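Local structure of shikimate dehydrogenase (NADP(+)) (Listeria monocytogenes, 3TNL) at residues Thr30-Gly35 against Met55-Phe60; Ala168-Ala173 against Lys179-Phe184; Ala115-Ala120 against Val198-Ser203. The protein probably catalyses the reversible, NADP(H)-linked interconversion of 3-dehydroshikimate and shikimate, a step on the chorismate route to the aromatic amino acids. One frame throughout, in Å; residues are numbered along the deposited sequence.

Contact 1: Thr30-Gly35 against Met55-Phe60; sequences TERITG and MHNEAF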
# COMPACT_ATOMS: atom_id res chain seq x y z
N THR B 30 -7.21 -17.87 4.14
CA THR B 30 -6.08 -18.22 3.29
C THR B 30 -5.25 -17.00 2.87
O THR B 30 -4.09 -17.13 2.48
CB THR B 30 -6.50 -19.04 2.04
OG1 THR B 30 -7.45 -18.31 1.26
CG2 THR B 30 -7.11 -20.38 2.46
N GLU B 31 -5.84 -15.83 2.95
CA GLU B 31 -5.12 -14.61 2.60
C GLU B 31 -4.14 -14.27 3.71
O GLU B 31 -4.53 -14.11 4.88
CB GLU B 31 -6.11 -13.46 2.43
CG GLU B 31 -6.96 -13.56 1.15
CD GLU B 31 -6.15 -13.23 -0.10
OE1 GLU B 31 -5.99 -14.11 -0.97
OE2 GLU B 31 -5.65 -12.09 -0.18
N ARG B 32 -2.87 -14.08 3.35
CA ARG B 32 -1.85 -13.77 4.35
C ARG B 32 -1.84 -12.29 4.76
O ARG B 32 -1.22 -11.93 5.76
CB ARG B 32 -0.44 -14.13 3.85
CG ARG B 32 0.10 -13.26 2.73
CD ARG B 32 1.54 -13.64 2.39
NE ARG B 32 2.14 -12.84 1.32
CZ ARG B 32 2.77 -11.67 1.49
NH1 ARG B 32 3.29 -11.04 0.45
NH2 ARG B 32 2.89 -11.13 2.70
N ILE B 33 -2.53 -11.46 4.00
CA ILE B 33 -2.57 -10.04 4.29
C ILE B 33 -3.59 -9.77 5.38
O ILE B 33 -4.75 -10.20 5.28
CB ILE B 33 -3.00 -9.21 3.07
CG1 ILE B 33 -2.06 -9.46 1.89
CG2 ILE B 33 -3.06 -7.73 3.45
CD1 ILE B 33 -0.59 -9.22 2.19
N THR B 34 -3.15 -9.09 6.43
CA THR B 34 -4.02 -8.68 7.53
C THR B 34 -3.75 -7.20 7.85
O THR B 34 -3.03 -6.53 7.12
CB THR B 34 -3.77 -9.50 8.81
OG1 THR B 34 -2.50 -9.15 9.38
CG2 THR B 34 -3.83 -10.99 8.52
N GLY B 35 -4.35 -6.71 8.93
CA GLY B 35 -4.06 -5.36 9.41
C GLY B 35 -2.62 -5.18 9.88
O GLY B 35 -2.19 -4.06 10.04
N MET B 55 8.93 -10.58 -7.56
CA MET B 55 10.16 -10.90 -6.86
C MET B 55 10.03 -10.67 -5.35
O MET B 55 10.31 -11.58 -4.57
CB MET B 55 11.31 -10.08 -7.43
CG MET B 55 12.57 -10.06 -6.57
SD MET B 55 14.08 -9.44 -7.40
CE MET B 55 13.58 -7.79 -7.84
N HIS B 56 9.65 -9.46 -4.93
CA HIS B 56 9.63 -9.19 -3.49
C HIS B 56 8.51 -9.90 -2.76
O HIS B 56 8.73 -10.38 -1.65
CB HIS B 56 9.63 -7.68 -3.22
CG HIS B 56 10.92 -7.04 -3.61
ND1 HIS B 56 12.09 -7.25 -2.90
CD2 HIS B 56 11.25 -6.28 -4.68
CE1 HIS B 56 13.07 -6.62 -3.50
NE2 HIS B 56 12.59 -6.00 -4.57
N ASN B 57 7.34 -10.00 -3.36
CA ASN B 57 6.24 -10.72 -2.68
C ASN B 57 6.56 -12.20 -2.50
O ASN B 57 6.27 -12.79 -1.46
CB ASN B 57 4.92 -10.48 -3.42
CG ASN B 57 4.40 -9.10 -3.18
OD1 ASN B 57 4.48 -8.62 -2.07
ND2 ASN B 57 3.87 -8.46 -4.23
N GLU B 58 7.18 -12.80 -3.49
CA GLU B 58 7.59 -14.22 -3.38
C GLU B 58 8.64 -14.34 -2.28
O GLU B 58 8.61 -15.30 -1.49
CB GLU B 58 8.10 -14.76 -4.71
CG GLU B 58 6.99 -14.95 -5.74
CD GLU B 58 6.10 -16.15 -5.50
OE1 GLU B 58 5.00 -16.17 -6.08
OE2 GLU B 58 6.50 -17.08 -4.76
N ALA B 59 9.57 -13.38 -2.18
CA ALA B 59 10.59 -13.40 -1.14
C ALA B 59 9.96 -13.22 0.24
O ALA B 59 10.28 -13.96 1.19
CB ALA B 59 11.68 -12.28 -1.41
N PHE B 60 9.05 -12.25 0.38
CA PHE B 60 8.41 -12.04 1.67
C PHE B 60 7.68 -13.31 2.11
O PHE B 60 7.80 -13.72 3.28
CB PHE B 60 7.39 -10.91 1.64
CG PHE B 60 7.94 -9.56 1.33
CD1 PHE B 60 9.10 -9.11 1.89
CD2 PHE B 60 7.21 -8.70 0.52
CE1 PHE B 60 9.56 -7.83 1.65
CE2 PHE B 60 7.65 -7.39 0.28
CZ PHE B 60 8.86 -6.98 0.80
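Arg32 reaches Asn57 and Phe60 by way of a first torsion that sets CG between its own backbone N and carbonyl carbon (chi1 70°), followed by a chain fully extended from CG to NE. This long, straight reach suits arginine, because the two backbones stay well apart, with the CA atoms of Arg32 and Phe60 10.7 Å from each other. On the helix, Asn57 holds CG beside its backbone N (chi1 -74°), which carries the amide toward the arginine. Arg32 NH1 stops 3.7 Å from Asn57 OD1, a polar approach with the two side chains crossing at about a right angle and their planes 56° apart. The same NH1 lies 4.3 Å from Phe60 CB, met obliquely.

The stronger polar ties lie elsewhere. Arg32 NH2 bonds to Tyr67 O, and Arg32 NH1 forms a salt bridge with Glu31 of the second subunit, a pairing the two subunits make reciprocally. The guanidinium is held by these two and only lies near the helix. An amide suits the buried position of Asn57, since its OD1 accepts from Tyr69 N.

The contact thus sits in the substrate-binding domain at the subunit interface. The loop leading into strand 38-44 and helix 52-63 meet beside strand 67-73, outermost of its sheet within the chain, and the aromatic ring of Phe60 packs on Phe297 of helix 286-301.

Contact 2: Ala168-Ala173 against Lys179-Phe184; sequences AICIQA and KEISIF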
# COMPACT_ATOMS: atom_id res chain seq x y z
N ALA B 168 25.01 4.47 -13.38
CA ALA B 168 25.11 3.80 -12.11
C ALA B 168 26.22 2.75 -12.10
O ALA B 168 26.96 2.64 -11.13
CB ALA B 168 23.77 3.17 -11.74
N ILE B 169 26.36 2.00 -13.20
CA ILE B 169 27.38 0.99 -13.30
C ILE B 169 28.76 1.63 -13.31
O ILE B 169 29.68 1.17 -12.61
CB ILE B 169 27.19 0.11 -14.58
CG1 ILE B 169 26.01 -0.83 -14.41
CG2 ILE B 169 28.47 -0.73 -14.90
CD1 ILE B 169 25.50 -1.43 -15.72
N CYS B 170 28.92 2.69 -14.10
CA CYS B 170 30.25 3.34 -14.18
C CYS B 170 30.69 3.91 -12.84
O CYS B 170 31.83 3.68 -12.41
CB CYS B 170 30.28 4.45 -15.21
SG CYS B 170 30.23 3.92 -16.93
N ILE B 171 29.79 4.66 -12.18
CA ILE B 171 30.09 5.27 -10.89
C ILE B 171 30.39 4.21 -9.87
O ILE B 171 31.42 4.24 -9.21
CB ILE B 171 28.89 6.13 -10.39
CG1 ILE B 171 28.74 7.35 -11.28
CG2 ILE B 171 29.10 6.59 -8.94
CD1 ILE B 171 29.92 8.28 -11.24
N GLN B 172 29.51 3.23 -9.78
CA GLN B 172 29.70 2.14 -8.77
C GLN B 172 31.01 1.36 -9.02
O GLN B 172 31.75 1.03 -8.09
CB GLN B 172 28.53 1.16 -8.67
CG GLN B 172 28.59 0.39 -7.38
CD GLN B 172 28.36 1.30 -6.17
OE1 GLN B 172 27.31 1.95 -6.08
NE2 GLN B 172 29.33 1.37 -5.26
N ALA B 173 31.29 1.07 -10.28
CA ALA B 173 32.50 0.34 -10.63
C ALA B 173 33.71 1.15 -10.16
O ALA B 173 34.62 0.59 -9.56
CB ALA B 173 32.57 0.10 -12.15
N LYS B 179 39.96 0.03 -12.11
CA LYS B 179 41.09 0.95 -12.34
C LYS B 179 40.88 1.96 -13.45
O LYS B 179 41.33 3.11 -13.35
CB LYS B 179 42.37 0.14 -12.61
CG LYS B 179 43.67 0.95 -12.78
CD LYS B 179 44.83 0.07 -13.29
CE LYS B 179 46.13 0.86 -13.31
NZ LYS B 179 45.99 2.12 -14.06
N GLU B 180 40.22 1.53 -14.52
CA GLU B 180 40.00 2.38 -15.68
C GLU B 180 38.66 2.05 -16.30
O GLU B 180 38.28 0.88 -16.33
CB GLU B 180 41.05 2.05 -16.75
CG GLU B 180 42.50 2.11 -16.30
CD GLU B 180 43.44 1.66 -17.43
OE1 GLU B 180 43.64 0.42 -17.58
OE2 GLU B 180 44.02 2.57 -18.09
N ILE B 181 37.98 3.06 -16.78
CA ILE B 181 36.70 2.90 -17.47
C ILE B 181 36.71 3.73 -18.73
O ILE B 181 36.95 4.93 -18.70
CB ILE B 181 35.50 3.34 -16.58
CG1 ILE B 181 35.44 2.46 -15.32
CG2 ILE B 181 34.20 3.23 -17.36
CD1 ILE B 181 34.35 2.80 -14.34
N SER B 182 36.46 3.06 -19.86
CA SER B 182 36.32 3.71 -21.13
C SER B 182 34.86 3.60 -21.59
O SER B 182 34.36 2.50 -21.81
CB SER B 182 37.24 3.14 -22.18
OG SER B 182 38.59 3.41 -21.80
N ILE B 183 34.22 4.77 -21.70
CA ILE B 183 32.81 4.86 -22.08
C ILE B 183 32.69 5.25 -23.54
O ILE B 183 33.40 6.15 -24.02
CB ILE B 183 32.09 5.97 -21.26
CG1 ILE B 183 32.31 5.75 -19.74
CG2 ILE B 183 30.59 6.08 -21.65
CD1 ILE B 183 31.87 6.92 -18.86
N PHE B 184 31.78 4.57 -24.24
CA PHE B 184 31.45 4.87 -25.63
C PHE B 184 29.96 5.16 -25.71
O PHE B 184 29.14 4.42 -25.19
CB PHE B 184 31.80 3.73 -26.57
CG PHE B 184 33.27 3.58 -26.79
CD1 PHE B 184 33.84 4.00 -27.97
CD2 PHE B 184 34.08 3.02 -25.81
CE1 PHE B 184 35.20 3.87 -28.17
CE2 PHE B 184 35.44 2.89 -26.00
CZ PHE B 184 36.01 3.34 -27.18
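Cys170 is the first residue of helix 168-173 to meet the strand, its CA lying 7.3 Å from that of Ile181. Its SG stands beside the backbone N (chi1 -71°) and points across to the strand, where it comes between two isoleucines. Ile183 offers both CG1 and CD1, with Cys170 SG 3.9 Å from Ile183 CD1; Ile181 offers its CG2 branch, 4.1 Å from the same sulfur. A small, apolar thiol suits this position, since it can fit against two branched side chains at once. The backbone takes part too, for Ile181 CD1 rests 3.3 Å from Cys170 O.

One helical turn on, Ala173 turns its methyl to the same strand residue, CB lying 3.9 Å from Ile181 CD1. Alanine allows a close approach here, and the extended Ile181 side chain (chi2 178°) carries its CD1 methyl to both the carbonyl of Cys170 and this methyl. Ile181 and Ile183 alternate with Ser182, whose side chain points away from the helix and bonds to Glu223.

Helix and strand run nearly antiparallel: the axes of the two short segments come within 9.7 Å, at 164°. This is the returning half of a beta-alpha-beta crossover, strand 156-160, helix 164-175, strand 180-185, in the Rossmann fold that binds NAD; the glycine-rich turn at Gly161-Ala165, probably part of the dinucleotide site, leads into the helix.

Contact 3: Ala115-Ala120 against Val198-Ser203; sequences AELVGA and VEKINS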
# COMPACT_ATOMS: atom_id res chain seq x y z
N ALA B 115 24.45 7.26 -4.27
CA ALA B 115 23.25 7.97 -4.70
C ALA B 115 23.56 9.44 -4.90
O ALA B 115 23.08 10.08 -5.85
CB ALA B 115 22.11 7.80 -3.71
N GLU B 116 24.34 10.01 -3.98
CA GLU B 116 24.75 11.40 -4.07
C GLU B 116 25.58 11.63 -5.34
O GLU B 116 25.27 12.50 -6.14
CB GLU B 116 25.59 11.76 -2.82
CG GLU B 116 26.20 13.17 -2.82
CD GLU B 116 25.17 14.28 -2.72
OE1 GLU B 116 24.25 14.18 -1.88
OE2 GLU B 116 25.32 15.30 -3.43
N LEU B 117 26.59 10.79 -5.55
CA LEU B 117 27.51 11.00 -6.68
C LEU B 117 26.85 10.70 -8.02
O LEU B 117 27.02 11.43 -8.98
CB LEU B 117 28.80 10.20 -6.49
CG LEU B 117 29.92 10.40 -7.50
CD1 LEU B 117 30.33 11.87 -7.61
CD2 LEU B 117 31.09 9.53 -7.12
N VAL B 118 26.08 9.62 -8.09
CA VAL B 118 25.37 9.31 -9.33
C VAL B 118 24.32 10.38 -9.63
O VAL B 118 24.13 10.79 -10.77
CB VAL B 118 24.68 7.94 -9.27
CG1 VAL B 118 23.75 7.74 -10.48
CG2 VAL B 118 25.69 6.79 -9.18
N GLY B 119 23.63 10.84 -8.59
CA GLY B 119 22.55 11.78 -8.77
C GLY B 119 21.22 11.12 -9.05
O GLY B 119 20.30 11.73 -9.62
N ALA B 120 21.13 9.84 -8.72
CA ALA B 120 19.88 9.08 -8.88
C ALA B 120 19.67 8.19 -7.66
O ALA B 120 20.60 7.73 -7.02
CB ALA B 120 19.92 8.21 -10.14
N VAL B 198 32.35 11.16 -16.49
CA VAL B 198 33.81 11.16 -16.57
C VAL B 198 34.41 12.13 -15.55
O VAL B 198 35.37 11.78 -14.86
CB VAL B 198 34.28 11.52 -17.99
CG1 VAL B 198 35.80 11.83 -18.01
CG2 VAL B 198 33.94 10.35 -18.94
N GLU B 199 33.87 13.36 -15.48
CA GLU B 199 34.35 14.39 -14.56
C GLU B 199 34.21 13.91 -13.11
O GLU B 199 35.14 14.04 -12.32
CB GLU B 199 33.57 15.68 -14.83
CG GLU B 199 34.01 16.95 -14.16
CD GLU B 199 33.13 18.14 -14.58
OE1 GLU B 199 33.44 19.28 -14.19
OE2 GLU B 199 32.13 17.92 -15.32
N LYS B 200 33.06 13.33 -12.78
CA LYS B 200 32.83 12.79 -11.43
C LYS B 200 33.81 11.68 -11.06
O LYS B 200 34.39 11.66 -9.98
CB LYS B 200 31.41 12.21 -11.32
CG LYS B 200 30.28 13.21 -11.34
CD LYS B 200 28.96 12.47 -11.38
CE LYS B 200 27.75 13.38 -11.41
NZ LYS B 200 26.52 12.57 -11.66
N ILE B 201 33.97 10.71 -11.95
CA ILE B 201 34.88 9.63 -11.66
C ILE B 201 36.33 10.12 -11.47
O ILE B 201 37.01 9.71 -10.52
CB ILE B 201 34.80 8.56 -12.77
CG1 ILE B 201 33.41 7.93 -12.73
CG2 ILE B 201 35.93 7.54 -12.61
CD1 ILE B 201 33.09 6.92 -13.88
N ASN B 202 36.80 10.95 -12.38
CA ASN B 202 38.21 11.41 -12.32
C ASN B 202 38.48 12.34 -11.16
O ASN B 202 39.61 12.40 -10.67
CB ASN B 202 38.61 12.09 -13.63
CG ASN B 202 38.76 11.10 -14.77
OD1 ASN B 202 39.04 9.93 -14.54
ND2 ASN B 202 38.57 11.58 -16.00
N SER B 203 37.46 13.07 -10.72
CA SER B 203 37.67 14.00 -9.60
C SER B 203 37.40 13.38 -8.22
O SER B 203 38.06 13.77 -7.24
CB SER B 203 36.86 15.30 -9.80
OG SER B 203 35.47 15.09 -9.72
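The side chains of Leu117 and Lys200 lie alongside one another, pointing contrary ways, each running toward the other's backbone. Lys200 leaves its helix with CG beside the backbone N and is stretched out beyond it, so that its ammonium group arrives at the C-terminal end of helix 113-118. Leu117 has CG anti to its backbone N (chi1 -174°), which carries its CD1 methyl back along the start of the lysine chain: Leu117 CD1 lies 3.9 Å from Lys200 CB and is nearly as close to CG and CD. The pair divides its chemistry along its length, apolar methyl against methylenes at one end and a polar bond at the other. Lysine suits the place because its methylenes pack on the leucine while its ammonium reaches the carbonyl.

At that tip, Lys200 NZ donates to Leu117 O over 3.0 Å. The ammonium lies in the carbonyl plane, at a C=O...N angle of 157°. Val118 O is also near, 3.1 Å from Lys200 NZ. A positive group beside these last carbonyls of a helix would be expected to suit the negative end of its dipole. Gly119 is the first residue to leave helical angles, with a positive phi of 87°, where a CB would be jammed against the preceding carbonyl oxygen.

The contact bridges helix 113-118 of the substrate-binding domain and helix 191-204 of the nucleotide-binding domain. Helix 164-175 packs against both, where Ile171 meets Leu117, Val118 and Ile201, and Val198 and Ile201 also touch Leu211 and Ala209 of strand 208-213.

How the contacts relate
From the N terminus, contact 1 comes first and closes a short loop: the segment before strand 38-44 meets helix 52-63 on the opposite side of the chain's centre from contacts 2 and 3, about 38 Å from contact 2 between centres. It is complete before the others begin. Contact 3 opens next at 115-120 and closes only at 198-203, and contact 2, itself a tight loop between helix 164-175 and strand 180-185, is nested within it. Contacts 2 and 3 touch directly, Cys170 O lying 3.8 Å from Ile201 CD1. Contact 1 belongs to the substrate-binding domain, contact 2 to the nucleotide-binding domain, and contact 3 spans the two.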